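Local coordinates for protein dihydroorotase (Saccharomyces cerevisiae S288C, PDB 6L0A) that catalyses the conversion of N-carbamoyl-L-aspartate to dihydroorotate, the third step of de novo pyrimidine biosynthesis, with two zinc ions per subunit, at residues C[131-136]-C[309-314]; C[175-180]-C[206-211]; C[126-131]-C[170-175]. One frame throughout, in Å; residues are numbered along the deposited sequence.

Contact 1 of 3, residues C[131-136]-C[309-314]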
loop_
_atom_site.group_PDB
_atom_site.type_symbol
_atom_site.label_atom_id
_atom_site.label_comp_id
_atom_site.label_asym_id
_atom_site.label_seq_id
_atom_site.Cartn_x
_atom_site.Cartn_y
_atom_site.Cartn_z
ATOM N N ASN C 131 -30.798 18.805 -14.803
ATOM C CA ASN C 131 -30.935 17.397 -14.433
ATOM C C ASN C 131 -29.704 16.588 -14.844
ATOM O O ASN C 131 -29.812 15.449 -15.303
ATOM C CB ASN C 131 -32.211 16.780 -15.016
ATOM C CG ASN C 131 -32.643 15.519 -14.267
ATOM O OD1 ASN C 131 -32.223 15.283 -13.127
ATOM N ND2 ASN C 131 -33.478 14.699 -14.907
ATOM N N LEU C 132 -28.526 17.182 -14.678
ATOM C CA LEU C 132 -27.260 16.506 -14.918
ATOM C C LEU C 132 -26.761 15.877 -13.620
ATOM O O LEU C 132 -27.099 16.323 -12.521
ATOM C CB LEU C 132 -26.214 17.483 -15.457
ATOM C CG LEU C 132 -26.423 18.144 -16.829
ATOM C CD1 LEU C 132 -25.371 19.208 -17.077
ATOM C CD2 LEU C 132 -26.382 17.094 -17.954
ATOM N N VAL C 133 -25.936 14.829 -13.758
ATOM C CA VAL C 133 -25.438 14.079 -12.605
ATOM C C VAL C 133 -24.106 14.673 -12.179
ATOM O O VAL C 133 -23.263 14.973 -13.021
ATOM C CB VAL C 133 -25.292 12.583 -12.951
ATOM C CG1 VAL C 133 -24.601 11.835 -11.809
ATOM C CG2 VAL C 133 -26.654 11.970 -13.285
ATOM N N LEU C 134 -23.909 14.864 -10.876
ATOM C CA LEU C 134 -22.615 15.301 -10.361
ATOM C C LEU C 134 -21.903 14.064 -9.822
ATOM O O LEU C 134 -22.359 13.468 -8.845
ATOM C CB LEU C 134 -22.777 16.366 -9.277
ATOM C CG LEU C 134 -21.491 16.738 -8.535
ATOM C CD1 LEU C 134 -20.473 17.365 -9.491
ATOM C CD2 LEU C 134 -21.794 17.672 -7.355
ATOM N N ASN C 135 -20.803 13.674 -10.472
ATOM C CA ASN C 135 -20.013 12.511 -10.079
ATOM C C ASN C 135 -18.853 12.972 -9.212
ATOM O O ASN C 135 -18.072 13.822 -9.629
ATOM C CB ASN C 135 -19.464 11.788 -11.305
ATOM C CG ASN C 135 -20.519 11.553 -12.363
ATOM O OD1 ASN C 135 -20.656 12.335 -13.302
ATOM N ND2 ASN C 135 -21.237 10.453 -12.237
ATOM N N LEU C 136 -18.718 12.383 -8.031
ATOM C CA LEU C 136 -17.693 12.792 -7.086
ATOM C C LEU C 136 -16.685 11.664 -6.900
ATOM O O LEU C 136 -17.069 10.545 -6.555
ATOM C CB LEU C 136 -18.322 13.160 -5.746
ATOM C CG LEU C 136 -19.338 14.304 -5.776
ATOM C CD1 LEU C 136 -19.975 14.457 -4.415
ATOM C CD2 LEU C 136 -18.652 15.599 -6.217
ATOM N N ILE C 309 -29.453 2.247 -15.279
ATOM C CA ILE C 309 -30.371 2.755 -16.297
ATOM C C ILE C 309 -31.412 3.678 -15.669
ATOM O O ILE C 309 -31.727 4.744 -16.213
ATOM C CB ILE C 309 -31.023 1.578 -17.046
ATOM C CG1 ILE C 309 -30.063 1.054 -18.116
ATOM C CG2 ILE C 309 -32.370 1.992 -17.649
ATOM C CD1 ILE C 309 -30.492 -0.254 -18.750
ATOM N N SER C 310 -31.945 3.295 -14.507
ATOM C CA SER C 310 -32.965 4.106 -13.848
ATOM C C SER C 310 -32.400 5.441 -13.352
ATOM O O SER C 310 -33.023 6.494 -13.535
ATOM C CB SER C 310 -33.591 3.314 -12.692
ATOM O OG SER C 310 -34.410 4.138 -11.875
ATOM N N PHE C 311 -31.223 5.413 -12.717
ATOM C CA PHE C 311 -30.651 6.633 -12.144
ATOM C C PHE C 311 -30.256 7.628 -13.227
ATOM O O PHE C 311 -30.472 8.836 -13.078
ATOM C CB PHE C 311 -29.433 6.279 -11.275
ATOM C CG PHE C 311 -28.910 7.425 -10.455
ATOM C CD1 PHE C 311 -29.449 7.708 -9.217
ATOM C CD2 PHE C 311 -27.881 8.221 -10.925
ATOM C CE1 PHE C 311 -28.977 8.773 -8.452
ATOM C CE2 PHE C 311 -27.408 9.276 -10.172
ATOM C CZ PHE C 311 -27.955 9.546 -8.924
ATOM N N TYR C 312 -29.648 7.149 -14.308
ATOM C CA TYR C 312 -29.254 8.031 -15.393
ATOM C C TYR C 312 -30.405 8.281 -16.358
ATOM O O TYR C 312 -30.236 9.040 -17.320
ATOM C CB TYR C 312 -28.057 7.451 -16.148
ATOM C CG TYR C 312 -26.716 7.765 -15.504
ATOM C CD1 TYR C 312 -26.183 6.948 -14.509
ATOM C CD2 TYR C 312 -25.990 8.888 -15.890
ATOM C CE1 TYR C 312 -24.947 7.252 -13.917
ATOM C CE2 TYR C 312 -24.767 9.191 -15.319
ATOM C CZ TYR C 312 -24.252 8.375 -14.332
ATOM O OH TYR C 312 -23.036 8.700 -13.768
ATOM N N GLU C 313 -31.549 7.645 -16.111
ATOM C CA GLU C 313 -32.760 7.783 -16.925
ATOM C C GLU C 313 -32.452 7.564 -18.403
ATOM O O GLU C 313 -32.749 8.396 -19.263
ATOM C CB GLU C 313 -33.437 9.133 -16.672
ATOM C CG GLU C 313 -33.804 9.291 -15.198
ATOM C CD GLU C 313 -34.385 10.664 -14.844
ATOM O OE1 GLU C 313 -35.457 11.005 -15.378
ATOM O OE2 GLU C 313 -33.755 11.379 -14.048
ATOM N N VAL C 314 -31.833 6.419 -18.685
ATOM C CA VAL C 314 -31.480 6.022 -20.042
ATOM C C VAL C 314 -32.744 5.549 -20.746
ATOM O O VAL C 314 -33.481 4.712 -20.216
ATOM C CB VAL C 314 -30.418 4.912 -20.023
ATOM C CG1 VAL C 314 -29.963 4.571 -21.439
ATOM C CG2 VAL C 314 -29.220 5.329 -19.162
HETATM O O HOH W 1 -29.741 12.205 -16.443
#
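The end of helix 300-312 packs here on strand 133-136 of the barrel, close to the zinc site: Tyr312 meets Val133 and Asn135, and Phe311 meets Val133. Asn135, whose side chain is about 9 Å from a zinc ion at the nearest atoms, donates from ND2 to Tyr312 OH at 2.9 Å. The two side chains come at each other from opposite directions, and the amide and ring planes are only 15° apart, so the N-H arrives at the ring's edge with the hydroxyl close to the amide plane. That amide has other partners as well, since OD1 is hydrogen-bonded to Tyr39 OH and ND2 probably also to Glu179 OE2, which together should hold its rotation. Beside it, Val133 divides its two methyls between the two rings. With CG1 anti to the backbone N (chi1 173°), that methyl meets the edge of the Phe311 ring, 4.1 Å from CE2, while CG2 packs obliquely on Tyr312, 3.9 Å from its CE2.

Strand 133-136 belongs to the parallel sheet of a TIM-barrel-like amidohydrolase. Leu134 and Leu136 turn to the other face, where Leu136 meets helix 156-170. Helix 300-312 finishes in a Schellman motif, with Glu313 at positive phi as its C' residue and Val314 N bonded to Ile309 O at 3.0 Å.

This turn brings Glu313 round to the more exposed margin, where Asn131 ND2 gives OE2 a weak hydrogen bond of 3.4 Å, the amide and carboxylate planes standing 61° apart. The stronger partner of that carboxylate is Lys175, which forms a salt bridge with it; the same NZ is also hydrogen-bonded to Phe311 O. A water lies between Asn131 O and Tyr312 O, bonded weakly to each.

Contact 2 of 3, residues C[175-180]-C[206-211]; sequences KIILEH and AATLTA. With ZN (zinc ion), chain L.
Strands 175-178 and 206-209 run parallel, their axes 4.4 Å apart at closest and 35° apart in direction. Ala206 N is bonded to Ile176 O at 2.9 Å, and Leu178 N to Ala206 O at 2.8 Å. A third bond, Thr208 N to Leu178 O at 3.2 Å, arrives above the carbonyl plane. These are neighbouring strands of a beta-alpha-beta crossover through helix 184-193. Ile177 and Ala206 share one face of the sheet, Leu178 and Ala207 the other.

Past the last bridge, side chains take over. Thr208 OG1, placed between its own N and carbonyl carbon (chi1 54°), accepts from His180 N at 2.9 Å and donates to Glu179 OE1 at 2.7 Å, reaching that oxygen from above the carboxylate plane. Glu179, folded back at chi2, also receives His14 ND1 on OE1 and probably Asn135 ND2 on OE2. Its CB lies over one face of the His180 imidazole, while Thr210 CG2 presses on His180 CB at 3.5 Å. His180 NE2 binds zinc at 2.1 Å, alongside His137 and Lys98, the latter probably through a carbamate. A valine in place of Thr208 would probably leave His180 N without its acceptor and Glu179 OE1 short of one donor. Through one hydroxyl, the neighbouring strand probably helps to steady both a zinc ligand's backbone and the carboxylate that holds His14, a ligand of the other zinc.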
loop_
_atom_site.group_PDB
_atom_site.type_symbol
_atom_site.label_atom_id
_atom_site.label_comp_id
_atom_site.label_asym_id
_atom_site.label_seq_id
_atom_site.Cartn_x
_atom_site.Cartn_y
_atom_site.Cartn_z
ATOM N N LYS C 175 -28.877 15.117 -8.799
ATOM C CA LYS C 175 -28.406 13.741 -8.728
ATOM C C LYS C 175 -26.901 13.741 -8.476
ATOM O O LYS C 175 -26.138 14.382 -9.208
ATOM C CB LYS C 175 -28.741 12.996 -10.024
ATOM C CG LYS C 175 -30.218 12.633 -10.155
ATOM C CD LYS C 175 -30.484 11.705 -11.337
ATOM C CE LYS C 175 -30.635 12.465 -12.655
ATOM N NZ LYS C 175 -31.008 11.566 -13.797
ATOM N N ILE C 176 -26.476 13.058 -7.416
ATOM C CA ILE C 176 -25.073 13.014 -7.020
ATOM C C ILE C 176 -24.674 11.560 -6.835
ATOM O O ILE C 176 -25.408 10.777 -6.221
ATOM C CB ILE C 176 -24.815 13.806 -5.723
ATOM C CG1 ILE C 176 -25.173 15.279 -5.881
ATOM C CG2 ILE C 176 -23.353 13.683 -5.285
ATOM C CD1 ILE C 176 -25.110 16.041 -4.560
ATOM N N ILE C 177 -23.507 11.194 -7.349
ATOM C CA ILE C 177 -22.987 9.851 -7.156
ATOM C C ILE C 177 -21.665 9.931 -6.416
ATOM O O ILE C 177 -20.743 10.633 -6.848
ATOM C CB ILE C 177 -22.801 9.094 -8.481
ATOM C CG1 ILE C 177 -24.127 8.985 -9.235
ATOM C CG2 ILE C 177 -22.237 7.693 -8.197
ATOM C CD1 ILE C 177 -24.004 8.290 -10.573
ATOM N N LEU C 178 -21.570 9.200 -5.316
ATOM C CA LEU C 178 -20.280 8.942 -4.687
ATOM C C LEU C 178 -19.659 7.772 -5.442
ATOM O O LEU C 178 -20.023 6.617 -5.227
ATOM C CB LEU C 178 -20.459 8.643 -3.203
ATOM C CG LEU C 178 -19.174 8.514 -2.370
ATOM C CD1 LEU C 178 -18.295 9.761 -2.444
ATOM C CD2 LEU C 178 -19.508 8.175 -0.925
ATOM N N GLU C 179 -18.745 8.080 -6.362
ATOM C CA GLU C 179 -18.179 7.063 -7.231
ATOM C C GLU C 179 -17.278 6.113 -6.443
ATOM O O GLU C 179 -16.697 6.477 -5.421
ATOM C CB GLU C 179 -17.379 7.716 -8.363
ATOM C CG GLU C 179 -18.216 8.599 -9.301
ATOM C CD GLU C 179 -19.163 7.789 -10.169
ATOM O OE1 GLU C 179 -18.906 6.582 -10.343
ATOM O OE2 GLU C 179 -20.162 8.349 -10.690
ATOM N N HIS C 180 -17.160 4.886 -6.953
ATOM C CA HIS C 180 -16.301 3.830 -6.410
ATOM C C HIS C 180 -16.078 3.899 -4.903
ATOM O O HIS C 180 -14.952 4.159 -4.448
ATOM C CB HIS C 180 -14.946 3.811 -7.148
ATOM C CG HIS C 180 -14.340 5.161 -7.406
ATOM N ND1 HIS C 180 -14.171 6.113 -6.422
ATOM C CD2 HIS C 180 -13.826 5.698 -8.539
ATOM C CE1 HIS C 180 -13.602 7.187 -6.945
ATOM N NE2 HIS C 180 -13.381 6.961 -8.228
ATOM N N ALA C 206 -26.556 8.305 -5.117
ATOM C CA ALA C 206 -26.194 6.914 -5.306
ATOM C C ALA C 206 -24.689 6.763 -5.129
ATOM O O ALA C 206 -23.963 7.740 -4.943
ATOM C CB ALA C 206 -26.633 6.408 -6.680
ATOM N N ALA C 207 -24.243 5.517 -5.172
ATOM C CA ALA C 207 -22.831 5.184 -5.097
ATOM C C ALA C 207 -22.569 4.084 -6.105
ATOM O O ALA C 207 -23.399 3.186 -6.277
ATOM C CB ALA C 207 -22.432 4.720 -3.694
ATOM N N THR C 208 -21.444 4.170 -6.800
ATOM C CA THR C 208 -21.054 3.070 -7.665
ATOM C C THR C 208 -20.038 2.193 -6.939
ATOM O O THR C 208 -19.314 2.649 -6.052
ATOM C CB THR C 208 -20.485 3.563 -8.995
ATOM O OG1 THR C 208 -19.405 4.481 -8.758
ATOM C CG2 THR C 208 -21.591 4.238 -9.852
ATOM N N LEU C 209 -20.030 0.910 -7.290
ATOM C CA LEU C 209 -19.056 -0.034 -6.763
ATOM C C LEU C 209 -18.328 -0.674 -7.930
ATOM O O LEU C 209 -18.945 -1.030 -8.936
ATOM C CB LEU C 209 -19.728 -1.101 -5.893
ATOM C CG LEU C 209 -20.468 -0.528 -4.674
ATOM C CD1 LEU C 209 -21.339 -1.605 -4.036
ATOM C CD2 LEU C 209 -19.482 0.045 -3.652
ATOM N N THR C 210 -17.008 -0.786 -7.808
ATOM C CA THR C 210 -16.185 -1.359 -8.852
ATOM C C THR C 210 -16.162 -2.872 -8.725
ATOM O O THR C 210 -16.599 -3.445 -7.725
ATOM C CB THR C 210 -14.750 -0.859 -8.761
ATOM O OG1 THR C 210 -14.154 -1.412 -7.578
ATOM C CG2 THR C 210 -14.704 0.666 -8.706
ATOM N N ALA C 211 -15.618 -3.515 -9.750
ATOM C CA ALA C 211 -15.337 -4.942 -9.645
ATOM C C ALA C 211 -14.204 -5.198 -8.662
ATOM O O ALA C 211 -14.300 -6.081 -7.803
ATOM C CB ALA C 211 -14.995 -5.514 -11.018
HETATM ZN ZN ZN L . -11.646 7.743 -9.203
#

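Contact 3 of 3, residues C[126-131]-C[170-175]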
loop_
_atom_site.group_PDB
_atom_site.type_symbol
_atom_site.label_atom_id
_atom_site.label_comp_id
_atom_site.label_asym_id
_atom_site.label_seq_id
_atom_site.Cartn_x
_atom_site.Cartn_y
_atom_site.Cartn_z
ATOM N N ALA C 126 -26.488 25.288 -12.153
ATOM C CA ALA C 126 -26.813 25.028 -13.555
ATOM C C ALA C 126 -27.031 23.538 -13.800
ATOM O O ALA C 126 -27.992 23.143 -14.473
ATOM C CB ALA C 126 -25.705 25.576 -14.458
ATOM N N MET C 127 -26.159 22.689 -13.246
ATOM C CA MET C 127 -26.366 21.247 -13.369
ATOM C C MET C 127 -27.719 20.827 -12.814
ATOM O O MET C 127 -28.414 19.995 -13.412
ATOM C CB MET C 127 -25.250 20.491 -12.645
ATOM C CG MET C 127 -23.903 20.644 -13.305
ATOM S SD MET C 127 -22.617 19.837 -12.336
ATOM C CE MET C 127 -23.156 18.133 -12.540
ATOM N N GLN C 128 -28.090 21.362 -11.645
ATOM C CA GLN C 128 -29.358 20.985 -11.021
ATOM C C GLN C 128 -30.534 21.343 -11.923
ATOM O O GLN C 128 -31.462 20.544 -12.104
ATOM C CB GLN C 128 -29.485 21.668 -9.657
ATOM C CG GLN C 128 -30.691 21.228 -8.824
ATOM C CD GLN C 128 -30.661 21.784 -7.403
ATOM O OE1 GLN C 128 -30.760 21.033 -6.424
ATOM N NE2 GLN C 128 -30.527 23.104 -7.283
ATOM N N GLU C 129 -30.497 22.533 -12.516
ATOM C CA GLU C 129 -31.573 22.944 -13.410
ATOM C C GLU C 129 -31.642 22.073 -14.659
ATOM O O GLU C 129 -32.719 21.917 -15.243
ATOM C CB GLU C 129 -31.389 24.406 -13.800
ATOM C CG GLU C 129 -31.593 25.383 -12.661
ATOM C CD GLU C 129 -31.095 26.773 -13.000
ATOM O OE1 GLU C 129 -30.574 26.963 -14.123
ATOM O OE2 GLU C 129 -31.216 27.676 -12.146
ATOM N N GLU C 130 -30.520 21.498 -15.087
ATOM C CA GLU C 130 -30.492 20.714 -16.315
ATOM C C GLU C 130 -30.615 19.218 -16.063
ATOM O O GLU C 130 -30.551 18.437 -17.019
ATOM C CB GLU C 130 -29.209 21.006 -17.106
ATOM C CG GLU C 130 -29.043 22.455 -17.567
ATOM C CD GLU C 130 -29.950 22.829 -18.740
ATOM O OE1 GLU C 130 -30.714 21.963 -19.230
ATOM O OE2 GLU C 130 -29.896 24.002 -19.170
ATOM N N ASN C 131 -30.798 18.805 -14.803
ATOM C CA ASN C 131 -30.935 17.397 -14.433
ATOM C C ASN C 131 -29.704 16.588 -14.844
ATOM O O ASN C 131 -29.812 15.449 -15.303
ATOM C CB ASN C 131 -32.211 16.780 -15.016
ATOM C CG ASN C 131 -32.643 15.519 -14.267
ATOM O OD1 ASN C 131 -32.223 15.283 -13.127
ATOM N ND2 ASN C 131 -33.478 14.699 -14.907
ATOM N N ASP C 170 -27.345 21.323 0.149
ATOM C CA ASP C 170 -27.400 22.607 -0.552
ATOM C C ASP C 170 -27.990 22.509 -1.952
ATOM O O ASP C 170 -28.392 23.537 -2.512
ATOM C CB ASP C 170 -26.005 23.222 -0.651
ATOM C CG ASP C 170 -25.514 23.743 0.668
ATOM O OD1 ASP C 170 -26.286 23.666 1.647
ATOM O OD2 ASP C 170 -24.358 24.218 0.729
ATOM N N PHE C 171 -28.034 21.315 -2.541
ATOM C CA PHE C 171 -28.596 21.112 -3.877
ATOM C C PHE C 171 -29.477 19.873 -3.840
ATOM O O PHE C 171 -29.134 18.833 -4.413
ATOM C CB PHE C 171 -27.496 20.984 -4.933
ATOM C CG PHE C 171 -26.642 22.211 -5.071
ATOM C CD1 PHE C 171 -25.475 22.342 -4.342
ATOM C CD2 PHE C 171 -27.018 23.245 -5.922
ATOM C CE1 PHE C 171 -24.687 23.472 -4.460
ATOM C CE2 PHE C 171 -26.233 24.385 -6.046
ATOM C CZ PHE C 171 -25.064 24.497 -5.319
ATOM N N PRO C 172 -30.646 19.963 -3.194
ATOM C CA PRO C 172 -31.416 18.748 -2.875
ATOM C C PRO C 172 -32.033 18.049 -4.081
ATOM O O PRO C 172 -32.430 16.885 -3.952
ATOM C CB PRO C 172 -32.503 19.268 -1.925
ATOM C CG PRO C 172 -32.698 20.688 -2.351
ATOM C CD PRO C 172 -31.329 21.188 -2.736
ATOM N N ASN C 173 -32.129 18.703 -5.236
ATOM C CA ASN C 173 -32.675 18.079 -6.434
ATOM C C ASN C 173 -31.598 17.558 -7.372
ATOM O O ASN C 173 -31.928 16.948 -8.399
ATOM C CB ASN C 173 -33.575 19.062 -7.189
ATOM C CG ASN C 173 -34.806 19.447 -6.393
ATOM O OD1 ASN C 173 -35.435 18.603 -5.751
ATOM N ND2 ASN C 173 -35.153 20.731 -6.424
ATOM N N LEU C 174 -30.328 17.772 -7.042
ATOM C CA LEU C 174 -29.223 17.351 -7.897
ATOM C C LEU C 174 -28.937 15.867 -7.699
ATOM O O LEU C 174 -28.773 15.405 -6.568
ATOM C CB LEU C 174 -27.983 18.190 -7.576
ATOM C CG LEU C 174 -26.655 17.909 -8.280
ATOM C CD1 LEU C 174 -26.810 18.120 -9.775
ATOM C CD2 LEU C 174 -25.540 18.793 -7.718
ATOM N N LYS C 175 -28.877 15.117 -8.799
ATOM C CA LYS C 175 -28.406 13.741 -8.728
ATOM C C LYS C 175 -26.901 13.741 -8.476
ATOM O O LYS C 175 -26.138 14.382 -9.208
ATOM C CB LYS C 175 -28.741 12.996 -10.024
ATOM C CG LYS C 175 -30.218 12.633 -10.155
ATOM C CD LYS C 175 -30.484 11.705 -11.337
ATOM C CE LYS C 175 -30.635 12.465 -12.655
ATOM N NZ LYS C 175 -31.008 11.566 -13.797
HETATM O O HOH W 2 -31.456 18.063 -10.934
HETATM O O HOH W 3 -29.608 16.084 -11.433
HETATM O O HOH W 1 -29.741 12.205 -16.443
#
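Gln128 reaches out from the last turns of helix 121-130 and lays its amide against the turn 171-174, its two ends doing different jobs. CG stands anti to the backbone N (chi1 -173°) and the chain stays extended beyond it, which carries OE1 into the bend of this type I turn. There Asn173 N donates to OE1 at 3.0 Å, the donor tilted somewhat from the carbonyl plane. NE2 points instead to the rim of the Phe171 ring, 3.8 Å from CD2 and near the ring plane, with amide and ring planes 58° apart. The turn is closed by its own bond from Leu174 N to Phe171 O.

Next to the glutamine, Leu174 lays CD1 along the helix, 4.0 Å from Met127 CB and equally near Gln128 CA. Further along, Lys175 passes its CE within 3.3 Å of Asn131 OD1, the two side chains crossing at a slant, before NZ goes on to its salt bridge with Glu313. One water takes the Lys175 N-H at 2.9 Å and sits beside Asn131 OD1; another accepts from Lys175 NZ.

The contact sets the end of helix 121-130 against the loop leading from helix 156-170 into strand 175-178, away from the zinc site. The glutamine oxygen serves as an acceptor for a turn N-H, so a side-chain amide ties the loop to the helix, with apolar packing and bridging water beside it.

How the contacts relate
Along the chain the segments come as 126-131, 131-136, 170-175, 175-180, 206-211 and 309-314, so contact 3 ends at Lys175, where contact 2 starts; contacts 1 and 3 interleave, and contact 2 falls wholly between the two halves of contact 1. Strands 133-136, 175-178 and 205-209 lie side by side in one parallel sheet. Contacts 1 and 2 have centres about 11 Å apart, as do contacts 1 and 3, while contacts 2 and 3 are about 17 Å apart. Asn131 is shared by contacts 1 and 3. Together they run from an outer helix-loop junction through the barrel's sheet to a zinc ligand, tying the late helix 300-312 to the earlier strands.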